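Local coordinates for Alr1585 protein (Nostoc sp., PDB 5C2I), which is a dye-decolorizing (DyP-type) peroxidase that binds haem and probably uses hydrogen peroxide to oxidise dyes and other substrates, at residues 216-219 with 220-224; 31-35 with 36-40; 188-191 with 192-196; 352-355 with 356-360. The protein carries 1 engineered substitution. All blocks are in the same frame, centred on the assembly; numbering follows the deposited sequence.

Interaction 1: 216-219 with 220-224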
loop_
_atom_site.group_PDB
_atom_site.type_symbol
_atom_site.label_atom_id
_atom_site.label_comp_id
_atom_site.label_asym_id
_atom_site.label_seq_id
_atom_site.Cartn_x
_atom_site.Cartn_y
_atom_site.Cartn_z
ATOM N N VAL A 216 22.820 22.473 -5.666
ATOM C CA VAL A 216 23.712 21.528 -4.992
ATOM C C VAL A 216 23.266 20.070 -5.194
ATOM O O VAL A 216 24.095 19.198 -5.480
ATOM C CB VAL A 216 23.839 21.914 -3.515
ATOM C CG1 VAL A 216 24.600 20.845 -2.761
ATOM C CG2 VAL A 216 24.584 23.243 -3.406
ATOM N N ARG A 217 21.972 19.809 -5.067
ATOM C CA ARG A 217 21.421 18.472 -5.288
ATOM C C ARG A 217 21.728 18.006 -6.695
ATOM O O ARG A 217 22.140 16.885 -6.898
ATOM C CB ARG A 217 19.903 18.448 -5.093
ATOM C CG ARG A 217 19.260 17.054 -5.200
ATOM C CD ARG A 217 17.717 17.105 -5.340
ATOM N NE ARG A 217 17.372 17.747 -6.605
ATOM C CZ ARG A 217 16.763 18.930 -6.748
ATOM N NH1 ARG A 217 16.336 19.612 -5.706
ATOM N NH2 ARG A 217 16.565 19.412 -7.955
ATOM N N GLU A 218 21.462 18.859 -7.678
ATOM C CA GLU A 218 21.686 18.477 -9.050
ATOM C C GLU A 218 23.152 18.283 -9.362
ATOM O O GLU A 218 23.513 17.334 -10.067
ATOM C CB GLU A 218 21.016 19.444 -10.005
ATOM C CG GLU A 218 19.498 19.411 -9.874
ATOM C CD GLU A 218 18.861 18.162 -10.482
ATOM O OE1 GLU A 218 19.419 17.631 -11.459
ATOM O OE2 GLU A 218 17.780 17.734 -10.006
ATOM N N ARG A 219 24.016 19.110 -8.796
ATOM C CA ARG A 219 25.449 18.984 -9.015
ATOM C C ARG A 219 26.008 17.633 -8.537
ATOM O O ARG A 219 26.831 17.015 -9.262
ATOM C CB ARG A 219 26.213 20.125 -8.349
ATOM C CG ARG A 219 27.689 20.233 -8.702
ATOM C CD ARG A 219 28.390 21.231 -7.823
ATOM N NE ARG A 219 28.192 22.594 -8.201
ATOM C CZ ARG A 219 27.836 23.570 -7.358
ATOM N NH1 ARG A 219 27.662 23.361 -6.064
ATOM N NH2 ARG A 219 27.690 24.787 -7.834
ATOM N N VAL A 220 25.642 17.230 -7.316
ATOM C CA VAL A 220 26.173 15.992 -6.767
ATOM C C VAL A 220 25.662 14.808 -7.582
ATOM O O VAL A 220 26.369 13.829 -7.722
ATOM C CB VAL A 220 25.881 15.825 -5.263
ATOM C CG1 VAL A 220 24.476 15.374 -5.043
ATOM C CG2 VAL A 220 26.871 14.812 -4.670
ATOM N N ASN A 221 24.492 14.922 -8.190
ATOM C CA ASN A 221 23.920 13.818 -9.005
ATOM C C ASN A 221 24.206 13.874 -10.484
ATOM O O ASN A 221 23.832 12.986 -11.212
ATOM C CB ASN A 221 22.412 13.719 -8.746
ATOM C CG ASN A 221 22.126 13.243 -7.325
ATOM O OD1 ASN A 221 22.574 12.168 -6.935
ATOM N ND2 ASN A 221 21.489 14.068 -6.537
ATOM N N ASN A 222 24.895 14.921 -10.910
ATOM C CA ASN A 222 25.264 15.099 -12.297
ATOM C C ASN A 222 26.718 15.412 -12.512
ATOM O O ASN A 222 27.061 16.218 -13.398
ATOM C CB ASN A 222 24.359 16.120 -12.988
ATOM C CG ASN A 222 22.958 15.594 -13.192
ATOM O OD1 ASN A 222 22.748 14.786 -14.089
ATOM N ND2 ASN A 222 22.024 15.969 -12.352
ATOM N N CYS A 223 27.586 14.724 -11.756
ATOM C CA CYS A 223 28.996 14.664 -12.077
ATOM C C CYS A 223 29.623 16.063 -12.103
ATOM O O CYS A 223 30.441 16.359 -12.977
ATOM C CB CYS A 223 29.218 13.985 -13.432
ATOM S SG CYS A 223 28.279 12.426 -13.639
ATOM N N ASP A 224 29.243 16.892 -11.134
ATOM C CA ASP A 224 29.735 18.264 -11.052
ATOM C C ASP A 224 29.409 19.121 -12.313
ATOM O O ASP A 224 30.156 20.056 -12.634
ATOM C CB ASP A 224 31.229 18.252 -10.829
ATOM C CG ASP A 224 31.767 19.564 -10.213
ATOM O OD1 ASP A 224 31.058 20.293 -9.492
ATOM O OD2 ASP A 224 32.956 19.847 -10.486
#

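Interaction 2: 31-35 with 36-40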
loop_
_atom_site.group_PDB
_atom_site.type_symbol
_atom_site.label_atom_id
_atom_site.label_comp_id
_atom_site.label_asym_id
_atom_site.label_seq_id
_atom_site.Cartn_x
_atom_site.Cartn_y
_atom_site.Cartn_z
ATOM N N GLN A 31 6.759 36.105 -5.649
ATOM C CA GLN A 31 5.906 34.930 -5.405
ATOM C C GLN A 31 6.720 33.616 -5.531
ATOM O O GLN A 31 7.692 33.531 -6.275
ATOM C CB GLN A 31 4.745 34.873 -6.397
ATOM C CG GLN A 31 3.717 35.961 -6.184
ATOM C CD GLN A 31 2.453 35.712 -6.970
ATOM O OE1 GLN A 31 1.831 34.642 -6.855
ATOM N NE2 GLN A 31 2.052 36.687 -7.756
ATOM N N GLY A 32 6.308 32.603 -4.789
ATOM C CA GLY A 32 6.836 31.253 -4.912
ATOM C C GLY A 32 6.459 30.564 -6.216
ATOM O O GLY A 32 5.740 31.129 -7.055
ATOM N N ASN A 33 6.993 29.348 -6.396
ATOM C CA ASN A 33 6.745 28.491 -7.564
ATOM C C ASN A 33 7.446 28.953 -8.831
ATOM O O ASN A 33 7.330 28.296 -9.872
ATOM C CB ASN A 33 5.230 28.337 -7.822
ATOM C CG ASN A 33 4.871 27.131 -8.670
ATOM O OD1 ASN A 33 5.482 26.063 -8.575
ATOM N ND2 ASN A 33 3.832 27.292 -9.484
ATOM N N ILE A 34 8.227 30.017 -8.742
ATOM C CA ILE A 34 8.903 30.555 -9.901
ATOM C C ILE A 34 10.370 30.066 -9.916
ATOM O O ILE A 34 10.723 29.268 -10.755
ATOM C CB ILE A 34 8.792 32.085 -9.940
ATOM C CG1 ILE A 34 7.297 32.493 -10.088
ATOM C CG2 ILE A 34 9.573 32.663 -11.113
ATOM C CD1 ILE A 34 7.013 33.982 -9.793
ATOM N N LEU A 35 11.177 30.502 -8.936
ATOM C CA LEU A 35 12.554 30.044 -8.821
ATOM C C LEU A 35 12.682 28.571 -8.449
ATOM O O LEU A 35 13.676 27.928 -8.822
ATOM C CB LEU A 35 13.335 30.894 -7.835
ATOM C CG LEU A 35 13.407 32.377 -8.176
ATOM C CD1 LEU A 35 14.222 33.109 -7.128
ATOM C CD2 LEU A 35 13.955 32.629 -9.579
ATOM N N LYS A 36 11.696 28.065 -7.703
ATOM C CA LYS A 36 11.637 26.659 -7.338
ATOM C C LYS A 36 10.187 26.269 -7.275
ATOM O O LYS A 36 9.353 26.984 -6.713
ATOM C CB LYS A 36 12.321 26.428 -5.966
ATOM C CG LYS A 36 12.292 24.975 -5.463
ATOM C CD LYS A 36 13.383 24.749 -4.414
ATOM C CE LYS A 36 13.198 23.423 -3.668
ATOM N NZ LYS A 36 13.151 22.306 -4.666
ATOM N N GLY A 37 9.865 25.116 -7.833
ATOM C CA GLY A 37 8.481 24.618 -7.855
ATOM C C GLY A 37 7.900 24.393 -6.470
ATOM O O GLY A 37 8.619 24.050 -5.535
ATOM N N HIS A 38 6.596 24.632 -6.321
ATOM C CA HIS A 38 5.953 24.483 -4.992
ATOM C C HIS A 38 6.037 23.045 -4.453
ATOM O O HIS A 38 5.977 22.856 -3.251
ATOM C CB HIS A 38 4.508 25.025 -4.963
ATOM C CG HIS A 38 3.549 24.329 -5.883
ATOM N ND1 HIS A 38 3.178 23.008 -5.715
ATOM C CD2 HIS A 38 2.821 24.792 -6.927
ATOM C CE1 HIS A 38 2.291 22.682 -6.639
ATOM N NE2 HIS A 38 2.053 23.748 -7.387
ATOM N N GLY A 39 6.183 22.077 -5.336
ATOM C CA GLY A 39 6.345 20.669 -4.957
ATOM C C GLY A 39 5.167 19.967 -4.277
ATOM O O GLY A 39 5.353 18.929 -3.647
ATOM N N ARG A 40 3.974 20.561 -4.312
ATOM C CA ARG A 40 2.807 19.958 -3.656
ATOM C C ARG A 40 2.155 18.981 -4.622
ATOM O O ARG A 40 2.172 19.173 -5.848
ATOM C CB ARG A 40 1.785 21.014 -3.199
ATOM C CG ARG A 40 2.331 22.194 -2.372
ATOM C CD ARG A 40 2.947 21.830 -1.023
ATOM N NE ARG A 40 3.392 23.092 -0.383
ATOM C CZ ARG A 40 2.754 23.764 0.569
ATOM N NH1 ARG A 40 1.618 23.330 1.131
ATOM N NH2 ARG A 40 3.228 24.936 0.969
#

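Interaction 3: 188-191 with 192-196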
loop_
_atom_site.group_PDB
_atom_site.type_symbol
_atom_site.label_atom_id
_atom_site.label_comp_id
_atom_site.label_asym_id
_atom_site.label_seq_id
_atom_site.Cartn_x
_atom_site.Cartn_y
_atom_site.Cartn_z
ATOM N N LEU A 188 1.204 12.622 -11.589
ATOM C CA LEU A 188 1.212 11.270 -12.052
ATOM C C LEU A 188 2.574 10.627 -11.814
ATOM O O LEU A 188 3.585 11.267 -12.011
ATOM C CB LEU A 188 0.874 11.313 -13.537
ATOM C CG LEU A 188 0.410 10.092 -14.263
ATOM C CD1 LEU A 188 -0.922 9.616 -13.707
ATOM C CD2 LEU A 188 0.246 10.477 -15.731
ATOM N N ARG A 189 2.554 9.398 -11.316
ATOM C CA ARG A 189 3.766 8.621 -11.042
ATOM C C ARG A 189 3.690 7.237 -11.629
ATOM O O ARG A 189 2.618 6.677 -11.792
ATOM C CB ARG A 189 4.021 8.476 -9.555
ATOM C CG ARG A 189 4.415 9.778 -8.927
ATOM C CD ARG A 189 4.607 9.610 -7.436
ATOM N NE ARG A 189 4.600 10.929 -6.827
ATOM C CZ ARG A 189 5.647 11.709 -6.660
ATOM N NH1 ARG A 189 6.866 11.303 -7.003
ATOM N NH2 ARG A 189 5.457 12.891 -6.089
ATOM N N ASN A 190 4.840 6.704 -12.001
ATOM C CA ASN A 190 4.907 5.337 -12.484
ATOM C C ASN A 190 5.149 4.410 -11.294
ATOM O O ASN A 190 5.309 4.866 -10.161
ATOM C CB ASN A 190 5.964 5.174 -13.586
ATOM C CG ASN A 190 7.381 5.459 -13.098
ATOM O OD1 ASN A 190 7.670 5.482 -11.898
ATOM N ND2 ASN A 190 8.275 5.695 -14.058
ATOM N N GLN A 191 5.191 3.123 -11.549
ATOM C CA GLN A 191 5.329 2.170 -10.440
ATOM C C GLN A 191 6.663 2.313 -9.693
ATOM O O GLN A 191 6.739 2.006 -8.525
ATOM C CB GLN A 191 5.048 0.728 -10.898
ATOM C CG GLN A 191 6.236 -0.207 -10.838
ATOM C CD GLN A 191 5.923 -1.601 -11.361
ATOM O OE1 GLN A 191 4.755 -1.966 -11.527
ATOM N NE2 GLN A 191 6.967 -2.388 -11.638
ATOM N N ALA A 192 7.704 2.819 -10.351
ATOM C CA ALA A 192 8.963 3.129 -9.656
ATOM C C ALA A 192 8.912 4.391 -8.807
ATOM O O ALA A 192 9.901 4.735 -8.195
ATOM C CB ALA A 192 10.113 3.222 -10.674
ATOM N N GLY A 193 7.783 5.102 -8.802
ATOM C CA GLY A 193 7.623 6.340 -8.042
ATOM C C GLY A 193 8.143 7.590 -8.734
ATOM O O GLY A 193 8.182 8.675 -8.109
ATOM N N GLN A 194 8.546 7.471 -10.011
ATOM C CA GLN A 194 9.035 8.633 -10.721
ATOM C C GLN A 194 7.842 9.465 -11.195
ATOM O O GLN A 194 6.806 8.911 -11.533
ATOM C CB GLN A 194 9.888 8.238 -11.936
ATOM C CG GLN A 194 11.080 7.349 -11.642
ATOM C CD GLN A 194 11.680 6.831 -12.929
ATOM O OE1 GLN A 194 11.047 6.067 -13.657
ATOM N NE2 GLN A 194 12.892 7.277 -13.238
ATOM N N ILE A 195 8.014 10.781 -11.249
ATOM C CA ILE A 195 6.986 11.667 -11.790
ATOM C C ILE A 195 6.983 11.536 -13.306
ATOM O O ILE A 195 8.029 11.696 -13.959
ATOM C CB ILE A 195 7.234 13.132 -11.416
ATOM C CG1 ILE A 195 7.150 13.309 -9.887
ATOM C CG2 ILE A 195 6.272 14.072 -12.157
ATOM C CD1 ILE A 195 7.526 14.694 -9.408
ATOM N N ILE A 196 5.803 11.276 -13.892
ATOM C CA ILE A 196 5.715 11.052 -15.315
ATOM C C ILE A 196 4.641 11.948 -15.932
ATOM O O ILE A 196 3.854 12.608 -15.230
ATOM C CB ILE A 196 5.427 9.573 -15.680
ATOM C CG1 ILE A 196 4.130 9.068 -14.988
ATOM C CG2 ILE A 196 6.606 8.700 -15.285
ATOM C CD1 ILE A 196 3.571 7.797 -15.573
#

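Interaction 4: 352-355 with 356-360. With EDO (1,2-ethanediol), chain G.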
loop_
_atom_site.group_PDB
_atom_site.type_symbol
_atom_site.label_atom_id
_atom_site.label_comp_id
_atom_site.label_asym_id
_atom_site.label_seq_id
_atom_site.Cartn_x
_atom_site.Cartn_y
_atom_site.Cartn_z
ATOM N N GLU A 352 29.456 32.797 -27.471
ATOM C CA GLU A 352 28.396 33.799 -27.499
ATOM C C GLU A 352 27.096 33.157 -28.012
ATOM O O GLU A 352 26.024 33.396 -27.460
ATOM C CB GLU A 352 28.733 34.993 -28.394
ATOM C CG GLU A 352 29.854 35.931 -27.918
ATOM C CD GLU A 352 31.282 35.349 -28.022
ATOM O OE1 GLU A 352 31.474 34.194 -28.541
ATOM O OE2 GLU A 352 32.235 36.056 -27.576
ATOM N N ALA A 353 27.202 32.345 -29.058
ATOM C CA ALA A 353 26.044 31.709 -29.647
ATOM C C ALA A 353 25.386 30.708 -28.660
ATOM O O ALA A 353 24.183 30.618 -28.612
ATOM C CB ALA A 353 26.413 31.007 -30.947
ATOM N N PHE A 354 26.192 29.970 -27.897
ATOM C CA PHE A 354 25.671 29.052 -26.893
ATOM C C PHE A 354 24.951 29.819 -25.770
ATOM O O PHE A 354 23.878 29.412 -25.325
ATOM C CB PHE A 354 26.798 28.163 -26.377
ATOM C CG PHE A 354 26.362 27.020 -25.493
ATOM C CD1 PHE A 354 25.197 26.333 -25.720
ATOM C CD2 PHE A 354 27.214 26.590 -24.456
ATOM C CE1 PHE A 354 24.822 25.272 -24.929
ATOM C CE2 PHE A 354 26.830 25.534 -23.642
ATOM C CZ PHE A 354 25.649 24.857 -23.903
ATOM N N LYS A 355 25.505 30.953 -25.339
ATOM C CA LYS A 355 24.829 31.786 -24.328
ATOM C C LYS A 355 23.454 32.226 -24.855
ATOM O O LYS A 355 22.470 32.183 -24.149
ATOM C CB LYS A 355 25.675 32.990 -23.916
ATOM C CG LYS A 355 26.780 32.635 -22.954
ATOM C CD LYS A 355 27.414 33.878 -22.339
ATOM C CE LYS A 355 28.663 33.471 -21.578
ATOM N NZ LYS A 355 29.853 33.419 -22.455
ATOM N N GLU A 356 23.412 32.655 -26.105
ATOM C CA GLU A 356 22.182 33.074 -26.735
ATOM C C GLU A 356 21.196 31.916 -26.825
ATOM O O GLU A 356 20.013 32.062 -26.517
ATOM C CB GLU A 356 22.519 33.615 -28.135
ATOM C CG GLU A 356 21.455 34.483 -28.723
ATOM C CD GLU A 356 21.897 35.036 -30.068
ATOM O OE1 GLU A 356 22.934 35.778 -30.089
ATOM O OE2 GLU A 356 21.234 34.719 -31.082
ATOM N N GLU A 357 21.679 30.747 -27.265
ATOM C CA GLU A 357 20.836 29.537 -27.284
ATOM C C GLU A 357 20.237 29.249 -25.902
ATOM O O GLU A 357 19.038 28.944 -25.771
ATOM C CB GLU A 357 21.640 28.340 -27.751
ATOM C CG GLU A 357 20.831 27.076 -27.941
ATOM C CD GLU A 357 21.689 25.867 -28.140
ATOM O OE1 GLU A 357 22.296 25.756 -29.227
ATOM O OE2 GLU A 357 21.808 25.058 -27.174
ATOM N N ARG A 358 21.077 29.321 -24.872
ATOM C CA ARG A 358 20.633 29.051 -23.489
ATOM C C ARG A 358 19.618 30.082 -22.977
ATOM O O ARG A 358 18.860 29.798 -22.049
ATOM C CB ARG A 358 21.842 28.940 -22.545
ATOM C CG ARG A 358 22.705 27.706 -22.775
ATOM C CD ARG A 358 24.092 27.852 -22.133
ATOM N NE ARG A 358 24.017 28.093 -20.699
ATOM C CZ ARG A 358 23.854 27.161 -19.759
ATOM N NH1 ARG A 358 23.772 25.884 -20.071
ATOM N NH2 ARG A 358 23.805 27.522 -18.478
ATOM N N GLY A 359 19.602 31.274 -23.596
ATOM C CA GLY A 359 18.693 32.333 -23.196
ATOM C C GLY A 359 17.249 32.042 -23.581
ATOM O O GLY A 359 16.330 32.704 -23.074
ATOM N N HIS A 360 17.030 31.025 -24.428
ATOM C CA HIS A 360 15.694 30.615 -24.819
ATOM C C HIS A 360 15.039 29.610 -23.888
ATOM O O HIS A 360 13.874 29.248 -24.102
ATOM C CB HIS A 360 15.671 30.045 -26.249
ATOM C CG HIS A 360 16.243 30.957 -27.283
ATOM N ND1 HIS A 360 15.702 32.197 -27.573
ATOM C CD2 HIS A 360 17.359 30.843 -28.042
ATOM C CE1 HIS A 360 16.429 32.780 -28.517
ATOM N NE2 HIS A 360 17.454 31.982 -28.799
HETATM C C1 EDO G . 15.585 36.630 -21.951
HETATM O O1 EDO G . 14.583 35.949 -22.716
HETATM C C2 EDO G . 16.925 35.906 -21.820
HETATM O O2 EDO G . 16.874 34.564 -21.338
#

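Interaction 1: 216-219 with 220-224
Asn222 lays its side chain alongside that of Glu218, both pointing the same way, with the amide and carboxylate planes 20° apart. Asn222 ND2 donates to Glu218 O at 3.0 Å. Asn222 CG lies beside its own backbone N (chi1 -71°), which swings the amide back to the helix. Glu218 OE1 lies 3.2 Å from Asn222 ND2, at too poor an angle to bond. Glu218 OE2 meets the in-plane edge of the Arg217 guanidinium in a salt bridge, Arg217 NH2 to Glu218 OE2 2.9 Å.

This is the C-terminal part of helix 212-221, where the regular backbone ladder gives way. Val220 N still reaches Val216 O at 3.1 Å, but Asn221 N bonds Arg217 O weakly. Asn221 ND2 adds a weak bond to that same oxygen, 2.9 Å from Arg217 O. Arg219 O then accepts Asp224 N at 3.1 Å, five residues on.

Arg219 and Asp224 run side by side, with Asp224 OD1 3.3 Å from Arg219 CD and in a long salt bridge to Arg219 NE. The guanidinium has its stronger partner in Asp13, and Asn222 OD1 accepts from Asn312 N. Val308 N of the second subunit donates to Asn221 OD1, and Cys223 forms a disulfide with Cys223 of that subunit.

Interaction 2: 31-35 with 36-40
Asn33 and His38 carry this contact, five residues apart in a loop without regular structure. A hydrogen bond between the two segments runs from His38 N to Asn33 OD1, 2.9 Å with an N-H...O angle of 157°. The donor is tilted from the plane of the Asn33 amide. CG of Asn33 stands anti to its backbone N (chi1 -160°), and this carries OD1 across to the later part of the loop. A second bond lies within 36-40. Arg40 N donates to His38 ND1 at 2.9 Å, close to the ring plane. ND1 is thus an acceptor, so one bond holds His38 at its backbone N and the other fixes its ring at ND1.

Van der Waals contact comes next. The Asn33 amide lies beside the His38 ring, Asn33 CG to His38 CD2 3.6 Å, with the planes 35° apart. A CH...O contact lies across the bend: Asn33 CA is 3.1 Å from Lys36 O.

Charged ends turn to partners farther off, Lys36 to Asp214 and Arg40 to Glu79. The side-chain amide of Gln76 bonds both Asn33 N and Lys36 O, so one residue spans the bend.

The loop links helix 24-29 to strand 42-50 in the DyP alpha+beta barrel domain. His38 packs on Leu153 and Ala155 of strand 150-156, while Asn33 touches Phe93 of strand 93-98.

Interaction 3: 188-191 with 192-196
Asn190 ND2 donates to Gln194 OE1 at 2.8 Å and nearly straight, 169° at the hydrogen. The acceptor lies in the amide plane of Asn190. The other end of the same amide works too: Asn190 OD1 accepts Gln194 N at 2.9 Å, from above its carbonyl plane. With chi1 at 63°, Asn190 CG is flanked by both its backbone N and its carbonyl carbon, and the amide folds over the turn.

The backbone makes a type I turn from Asn190 to Gly193, with Gly193 N on Asn190 O at 2.8 Å. Asn190 N bonds Gln194 O, and Gly193 has positive phi. This is a type I turn with a G1 bulge. It closes the hairpin of strands 177-189 and 195-196. Farther along, Ile196 N donates to Leu188 O at 2.9 Å. Leu188 and Ile196 bring apolar contact at the strand end, Leu188 CG to Ile196 CG1 3.9 Å.

Arg189 and Ile195 share one face of the hairpin. Arg189 NH1 donates to Gly193 O, 3.1 Å away, which lies in the guanidinium plane at its edge, while Ile195 CG1 lies over a face of the group.

Were Asn190 an alanine, Gln194 N and OE1 would probably lose their mates in the turn. Asn190 thus holds the Gln194 amide at OE1 and leaves its NE2 to bond the carbonyls of Val308 and Asp294.

Interaction 4: 352-355 with 356-360
The Phe354 ring is covered on one face by Arg358 CD, 3.7 Å from its centroid and 8° off the normal, a CH-pi contact. The arginine chain then bends at chi3 (58°), and Arg358 CZ stands 5.5 Å from the centroid of the Phe354 ring, at most a weak cation-pi attraction. The guanidinium is better served elsewhere: Arg358 NH1 donates to Asp229 O, and the group makes a cation-pi contact with Trp228.

Glu357 OE2 comes to the edge of the Phe354 ring, near its plane, 3.8 Å from Phe354 CE1. Both carboxylate oxygens are satisfied, OE2 by Gly338 N and OE1 by Thr340 OG1. Without the ring, as with a serine here, Arg358 CD would probably lose its apolar seat and a gap would be likely to open beside the Glu357 carboxylate.

Along the backbone three carbonyls have sound donors four residues on. Glu356 N bonds Glu352 O at 3.0 Å. Glu357 N bonds Ala353 O, and Arg358 N bonds Phe354 O, each at 2.8 Å. The next bond, Gly359 N to Lys355 O, is weak, and Gly359 N also bonds Glu356 O weakly. Gly359 O accepts from an ethanediol O2 at 2.6 Å. That molecule probably comes from the crystallisation liquor.

The pattern is an aromatic and an arginine spaced i to i+4 near the C-terminal end of helix 350-358, in the C-terminal half of the DyP fold.

All four contacts lie near the haem and share no residues. In interaction 3 the side chain of Ile196 is about 8 Å from the haem. In interaction 4 the side chain of Arg358 is about 9 Å from the haem. In interaction 1 the side chain of Glu218 is about 10 Å from the haem. In interaction 2 Gly37 is about 13 Å from the haem. Only interactions 1 and 2 touch: Arg217 NH1 is 4.3 Å from Lys36 NZ, and both form salt bridges to Asp214 OD1, so the carboxylate joins helix 212-221 to the loop. Val308 bonds to Gln194 of interaction 3 in its own chain and to Asn221 of interaction 1 in the partner subunit.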